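Local coordinates for protein P47 (Clostridium botulinum, PDB 6EKT), which may form part of a progenitor complex that shields botulinum neurotoxin during its passage through the host gut, and has a tubular lipid-binding (TULIP)-like fold, at residues 78-83 / 110-115; 405-410 / 430-435. All blocks are in the same frame, centred on the assembly; numbering follows the deposited sequence.

Contact 1: residues 78-83 / 110-115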
loop_
_atom_site.group_PDB
_atom_site.type_symbol
_atom_site.label_atom_id
_atom_site.label_comp_id
_atom_site.label_asym_id
_atom_site.label_seq_id
_atom_site.Cartn_x
_atom_site.Cartn_y
_atom_site.Cartn_z
ATOM N N SER A 78 1.614 -17.485 -12.608
ATOM C CA SER A 78 0.817 -16.632 -13.383
ATOM C C SER A 78 -0.285 -16.120 -12.527
ATOM O O SER A 78 -0.874 -16.881 -11.782
ATOM C CB SER A 78 0.184 -17.461 -14.481
ATOM O OG SER A 78 -0.366 -18.670 -13.985
ATOM N N SER A 79 -0.548 -14.834 -12.630
ATOM C CA SER A 79 -1.675 -14.219 -11.961
ATOM C C SER A 79 -1.954 -14.616 -10.518
ATOM O O SER A 79 -1.149 -14.325 -9.668
ATOM C CB SER A 79 -2.939 -14.371 -12.824
ATOM O OG SER A 79 -3.459 -15.657 -12.814
ATOM N N ASN A 80 -3.073 -15.303 -10.307
ATOM C CA ASN A 80 -3.518 -15.717 -9.017
ATOM C C ASN A 80 -3.140 -17.130 -8.606
ATOM O O ASN A 80 -3.773 -17.693 -7.814
ATOM C CB ASN A 80 -5.004 -15.492 -8.852
ATOM C CG ASN A 80 -5.798 -16.053 -9.984
ATOM O OD1 ASN A 80 -5.603 -17.158 -10.360
ATOM N ND2 ASN A 80 -6.716 -15.284 -10.511
ATOM N N PHE A 81 -2.134 -17.679 -9.231
ATOM C CA PHE A 81 -1.535 -18.961 -8.835
ATOM C C PHE A 81 -0.179 -18.708 -8.203
ATOM O O PHE A 81 0.547 -17.791 -8.609
ATOM C CB PHE A 81 -1.289 -19.862 -10.066
ATOM C CG PHE A 81 -2.528 -20.457 -10.661
ATOM C CD1 PHE A 81 -3.234 -19.775 -11.666
ATOM C CD2 PHE A 81 -2.971 -21.723 -10.257
ATOM C CE1 PHE A 81 -4.368 -20.343 -12.236
ATOM C CE2 PHE A 81 -4.111 -22.286 -10.815
ATOM C CZ PHE A 81 -4.810 -21.591 -11.807
ATOM N N LEU A 82 0.187 -19.549 -7.238
ATOM C CA LEU A 82 1.583 -19.680 -6.852
ATOM C C LEU A 82 2.175 -20.909 -7.513
ATOM O O LEU A 82 1.553 -21.977 -7.490
ATOM C CB LEU A 82 1.732 -19.845 -5.334
ATOM C CG LEU A 82 1.513 -18.682 -4.390
ATOM C CD1 LEU A 82 1.790 -19.168 -2.978
ATOM C CD2 LEU A 82 2.403 -17.489 -4.719
ATOM N N ARG A 83 3.366 -20.762 -8.087
ATOM C CA ARG A 83 4.141 -21.923 -8.543
ATOM C C ARG A 83 4.968 -22.482 -7.381
ATOM O O ARG A 83 5.632 -21.720 -6.678
ATOM C CB ARG A 83 5.034 -21.568 -9.727
ATOM C CG ARG A 83 5.529 -22.817 -10.450
ATOM C CD ARG A 83 6.300 -22.482 -11.700
ATOM N NE ARG A 83 5.461 -21.988 -12.802
ATOM C CZ ARG A 83 5.943 -21.627 -13.992
ATOM N NH1 ARG A 83 7.246 -21.699 -14.243
ATOM N NH2 ARG A 83 5.129 -21.182 -14.935
ATOM N N GLU A 110 1.255 -25.589 -9.855
ATOM C CA GLU A 110 0.704 -24.268 -9.629
ATOM C C GLU A 110 -0.617 -24.423 -8.909
ATOM O O GLU A 110 -1.478 -25.189 -9.339
ATOM C CB GLU A 110 0.543 -23.488 -10.937
ATOM C CG GLU A 110 1.818 -22.781 -11.332
ATOM C CD GLU A 110 1.681 -21.899 -12.560
ATOM O OE1 GLU A 110 2.718 -21.638 -13.184
ATOM O OE2 GLU A 110 0.556 -21.453 -12.903
ATOM N N ILE A 111 -0.777 -23.703 -7.794
ATOM C CA ILE A 111 -2.001 -23.813 -7.008
ATOM C C ILE A 111 -2.570 -22.418 -6.828
ATOM O O ILE A 111 -1.835 -21.485 -6.484
ATOM C CB ILE A 111 -1.788 -24.529 -5.645
ATOM C CG1 ILE A 111 -1.138 -25.925 -5.851
ATOM C CG2 ILE A 111 -3.115 -24.649 -4.889
ATOM C CD1 ILE A 111 -0.913 -26.755 -4.591
ATOM N N LYS A 112 -3.872 -22.300 -7.061
ATOM C CA LYS A 112 -4.590 -21.039 -6.897
ATOM C C LYS A 112 -4.633 -20.623 -5.420
ATOM O O LYS A 112 -4.701 -21.479 -4.536
ATOM C CB LYS A 112 -6.008 -21.188 -7.441
ATOM C CG LYS A 112 -6.747 -19.869 -7.608
ATOM C CD LYS A 112 -8.136 -20.044 -8.187
ATOM C CE LYS A 112 -8.135 -20.333 -9.687
ATOM N NZ LYS A 112 -7.544 -19.222 -10.462
ATOM N N LEU A 113 -4.557 -19.314 -5.176
ATOM C CA LEU A 113 -4.875 -18.745 -3.863
ATOM C C LEU A 113 -6.230 -18.070 -3.964
ATOM O O LEU A 113 -6.573 -17.511 -5.011
ATOM C CB LEU A 113 -3.801 -17.754 -3.390
ATOM C CG LEU A 113 -2.311 -18.163 -3.371
ATOM C CD1 LEU A 113 -1.444 -17.168 -2.614
ATOM C CD2 LEU A 113 -2.064 -19.546 -2.787
ATOM N N ASP A 114 -7.024 -18.171 -2.907
ATOM C CA ASP A 114 -8.249 -17.403 -2.804
ATOM C C ASP A 114 -8.410 -16.874 -1.384
ATOM O O ASP A 114 -7.756 -17.365 -0.462
ATOM C CB ASP A 114 -9.464 -18.246 -3.218
ATOM C CG ASP A 114 -9.744 -18.161 -4.708
ATOM O OD1 ASP A 114 -9.915 -17.031 -5.231
ATOM O OD2 ASP A 114 -9.770 -19.227 -5.367
ATOM N N PHE A 115 -9.262 -15.866 -1.236
ATOM C CA PHE A 115 -9.616 -15.344 0.088
ATOM C C PHE A 115 -10.803 -16.143 0.618
ATOM O O PHE A 115 -11.802 -16.293 -0.077
ATOM C CB PHE A 115 -9.919 -13.853 0.012
ATOM C CG PHE A 115 -8.716 -13.014 -0.314
ATOM C CD1 PHE A 115 -8.368 -12.743 -1.645
ATOM C CD2 PHE A 115 -7.920 -12.500 0.705
ATOM C CE1 PHE A 115 -7.250 -11.976 -1.949
ATOM C CE2 PHE A 115 -6.801 -11.726 0.402
ATOM C CZ PHE A 115 -6.471 -11.471 -0.914
#

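Contact 2: residues 405-410 / 430-435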
loop_
_atom_site.group_PDB
_atom_site.type_symbol
_atom_site.label_atom_id
_atom_site.label_comp_id
_atom_site.label_asym_id
_atom_site.label_seq_id
_atom_site.Cartn_x
_atom_site.Cartn_y
_atom_site.Cartn_z
ATOM N N ASP A 405 1.685 0.922 12.668
ATOM C CA ASP A 405 0.246 0.629 12.755
ATOM C C ASP A 405 -0.418 0.480 11.386
ATOM O O ASP A 405 -1.206 -0.451 11.186
ATOM C CB ASP A 405 -0.515 1.664 13.594
ATOM C CG ASP A 405 -0.106 1.660 15.059
ATOM O OD1 ASP A 405 0.506 0.689 15.552
ATOM O OD2 ASP A 405 -0.390 2.665 15.729
ATOM N N LEU A 406 -0.091 1.373 10.449
ATOM C CA LEU A 406 -0.629 1.258 9.088
ATOM C C LEU A 406 -0.272 -0.081 8.461
ATOM O O LEU A 406 -1.139 -0.785 7.924
ATOM C CB LEU A 406 -0.179 2.420 8.172
ATOM C CG LEU A 406 -0.661 3.836 8.504
ATOM C CD1 LEU A 406 -0.328 4.781 7.363
ATOM C CD2 LEU A 406 -2.154 3.915 8.818
ATOM N N ILE A 407 0.997 -0.458 8.573
ATOM C CA ILE A 407 1.455 -1.669 7.901
ATOM C C ILE A 407 0.913 -2.938 8.608
ATOM O O ILE A 407 0.830 -3.993 7.988
ATOM C CB ILE A 407 2.985 -1.608 7.606
ATOM C CG1 ILE A 407 3.349 -2.449 6.363
ATOM C CG2 ILE A 407 3.793 -1.895 8.858
ATOM C CD1 ILE A 407 4.756 -2.217 5.824
ATOM N N ASN A 408 0.475 -2.785 9.870
ATOM C CA ASN A 408 -0.150 -3.867 10.648
ATOM C C ASN A 408 -1.678 -3.864 10.687
ATOM O O ASN A 408 -2.271 -4.811 11.179
ATOM C CB ASN A 408 0.373 -3.869 12.091
ATOM C CG ASN A 408 1.798 -4.346 12.183
ATOM O OD1 ASN A 408 2.237 -5.209 11.418
ATOM N ND2 ASN A 408 2.538 -3.774 13.103
ATOM N N ASN A 409 -2.304 -2.823 10.145
ATOM C CA ASN A 409 -3.755 -2.620 10.285
ATOM C C ASN A 409 -4.673 -3.600 9.527
ATOM O O ASN A 409 -5.685 -4.068 10.070
ATOM C CB ASN A 409 -4.116 -1.193 9.867
ATOM C CG ASN A 409 -5.538 -0.843 10.216
ATOM O OD1 ASN A 409 -5.877 -0.645 11.394
ATOM N ND2 ASN A 409 -6.394 -0.810 9.207
ATOM N N THR A 410 -4.342 -3.859 8.262
ATOM C CA THR A 410 -5.259 -4.495 7.327
ATOM C C THR A 410 -4.756 -5.868 6.886
ATOM O O THR A 410 -5.476 -6.846 7.020
ATOM C CB THR A 410 -5.556 -3.562 6.124
ATOM O OG1 THR A 410 -6.156 -2.360 6.619
ATOM C CG2 THR A 410 -6.514 -4.223 5.105
ATOM N N PHE A 430 2.179 6.934 -1.647
ATOM C CA PHE A 430 2.947 6.947 -0.412
ATOM C C PHE A 430 3.314 5.513 -0.016
ATOM O O PHE A 430 2.427 4.675 0.167
ATOM C CB PHE A 430 2.124 7.658 0.680
ATOM C CG PHE A 430 2.888 7.972 1.932
ATOM C CD1 PHE A 430 3.860 8.988 1.951
ATOM C CD2 PHE A 430 2.612 7.289 3.121
ATOM C CE1 PHE A 430 4.550 9.288 3.125
ATOM C CE2 PHE A 430 3.297 7.595 4.302
ATOM C CZ PHE A 430 4.262 8.597 4.303
ATOM N N CYS A 431 4.613 5.246 0.132
ATOM C CA CYS A 431 5.086 3.863 0.294
ATOM C C CYS A 431 5.805 3.679 1.615
ATOM O O CYS A 431 6.765 4.394 1.909
ATOM C CB CYS A 431 5.973 3.454 -0.875
ATOM S SG CYS A 431 6.567 1.749 -0.777
ATOM N N ILE A 432 5.302 2.744 2.405
ATOM C CA ILE A 432 5.886 2.374 3.696
ATOM C C ILE A 432 6.466 0.965 3.515
ATOM O O ILE A 432 5.763 0.078 3.056
ATOM C CB ILE A 432 4.818 2.386 4.818
ATOM C CG1 ILE A 432 4.262 3.815 5.020
ATOM C CG2 ILE A 432 5.386 1.827 6.124
ATOM C CD1 ILE A 432 2.960 3.886 5.813
ATOM N N GLN A 433 7.738 0.776 3.862
ATOM C CA GLN A 433 8.385 -0.544 3.739
ATOM C C GLN A 433 8.965 -0.924 5.089
ATOM O O GLN A 433 9.366 -0.037 5.878
ATOM C CB GLN A 433 9.484 -0.531 2.676
ATOM C CG GLN A 433 9.013 -0.275 1.247
ATOM C CD GLN A 433 10.102 0.322 0.363
ATOM O OE1 GLN A 433 11.022 0.978 0.855
ATOM N NE2 GLN A 433 10.009 0.097 -0.945
ATOM N N GLY A 434 8.987 -2.228 5.360
ATOM C CA GLY A 434 9.497 -2.757 6.628
ATOM C C GLY A 434 10.130 -4.145 6.575
ATOM O O GLY A 434 10.148 -4.817 5.528
ATOM N N ASN A 435 10.680 -4.551 7.718
ATOM C CA ASN A 435 11.175 -5.909 7.909
ATOM C C ASN A 435 10.063 -6.800 8.405
ATOM O O ASN A 435 9.209 -6.369 9.182
ATOM C CB ASN A 435 12.353 -5.937 8.892
ATOM C CG ASN A 435 13.630 -5.383 8.284
ATOM O OD1 ASN A 435 13.843 -5.464 7.066
ATOM N ND2 ASN A 435 14.503 -4.828 9.131
#

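Contact 1: residues 78-83 / 110-115
Glu-110 OE1 is gripped twice by Arg-83: Arg-83 NE lies 2.8 Å from Glu-110 OE1, and Arg-83 NH2 lies 3.0 Å from Glu-110 OE1. Guanidinium and carboxylate are nearly coplanar, 15° apart, and the arginine comes side-on: OE1 receives NE on its anti lone pair, away from OE2, while NH2 meets that oxygen nearly along its C-O bond. The bend at chi3 of Arg-83 (-72°) brings the NE/NH2 edge of the guanidinium round to face OE1, with the oxygen in its plane. OE2, the second oxygen, takes a weak bond from Ser-78 OG and a salt bridge from Lys-140, so the buried carboxylate is held at both oxygens and probably stays charged.

Further along, Lys-112 NZ reaches Asn-80 OD1 at 2.8 Å, arriving above the carbonyl plane. The two side chains run alongside each other, and the Phe-81 ring stands between this pair and Glu-110, with CE1 3.8 Å from Lys-112 NZ. Beneath them Leu-82 and Ile-111 form an antiparallel hydrogen-bonded pair, and Leu-113 N bonds to Asn-80 O just where the type II' turn 78-81 leads into the strand.

On the other face Leu-82 CG packs on Leu-113 CD1 at 3.8 Å, with Phe-177 and Phe-196 against both leucines. In the six-stranded antiparallel sheet, strand 81-88 lies between 72-74 and 108-118, and 124-141 flanks the far side of 108-118.

Contact 2: residues 405-410 / 430-435
Ile-432 meets two neighbouring helix residues with its two branches, and each meeting has its own geometry. Leu-406 crosses it at about a right angle: the methyl CD1 of Leu-406 abuts CD1 of Ile-432 at 3.7 Å, and Leu-406 CB sits behind at 4.2 Å from that same Ile-432 CD1. Ile-407 instead slides past Ile-432 in the opposite direction; its CD1 lies 4.1 Å from Ile-432 CG2 and 3.7 Å from Ile-432 O. The side chains meeting here are all aliphatic and buried, while the Ile-407 methyl also lies against the strand backbone. The extended chain of Ile-407 explains that reach: CG1 is anti to the backbone N (chi1 -152°) and chi2 is again near anti, at 168°. Beyond the carbonyl, the same CD1 of Ile-407 comes 4.3 Å from Gly-434 N, over a residue with no side chain of its own.

The helix runs nearly perpendicular to the strand, 85° between their directions, with 9.4 Å between the axes at closest approach. This is helix-on-sheet packing: the short helix 403-409 lies across a six-stranded antiparallel sheet in which 430-434 is flanked by 238-242 and 421-426. Ile-407 spans two adjacent strands, touching Val-238 and Leu-240 of 238-242 as well as Ile-432 of 430-434, and it also meets Ile-418 in a loop. Leu-406 also packs on Met-251 of helix 244-252, a residue that Phe-430 touches too. Ile-432 also rests on Val-421 of the adjoining strand.

Contact 1 closes before contact 2 opens along the chain, and their centres stand 24 Å apart, with about 8 Å between nearest atoms. Contact 1 joins two strands within one six-stranded antiparallel sheet, whereas contact 2 sets helix 403-409 against a different six-stranded antiparallel sheet, on strand 430-434. The two sheets are tied together: strand 193-199, at one edge of the contact 2 sheet, packs on the leucines of contact 1, and strand 411-413, which follows helix 403-409 directly, is an outermost strand of the contact 1 sheet. The C-terminal part of the chain thus returns to sheets begun by N-terminal strands, linking neighbouring parts of this elongated protein.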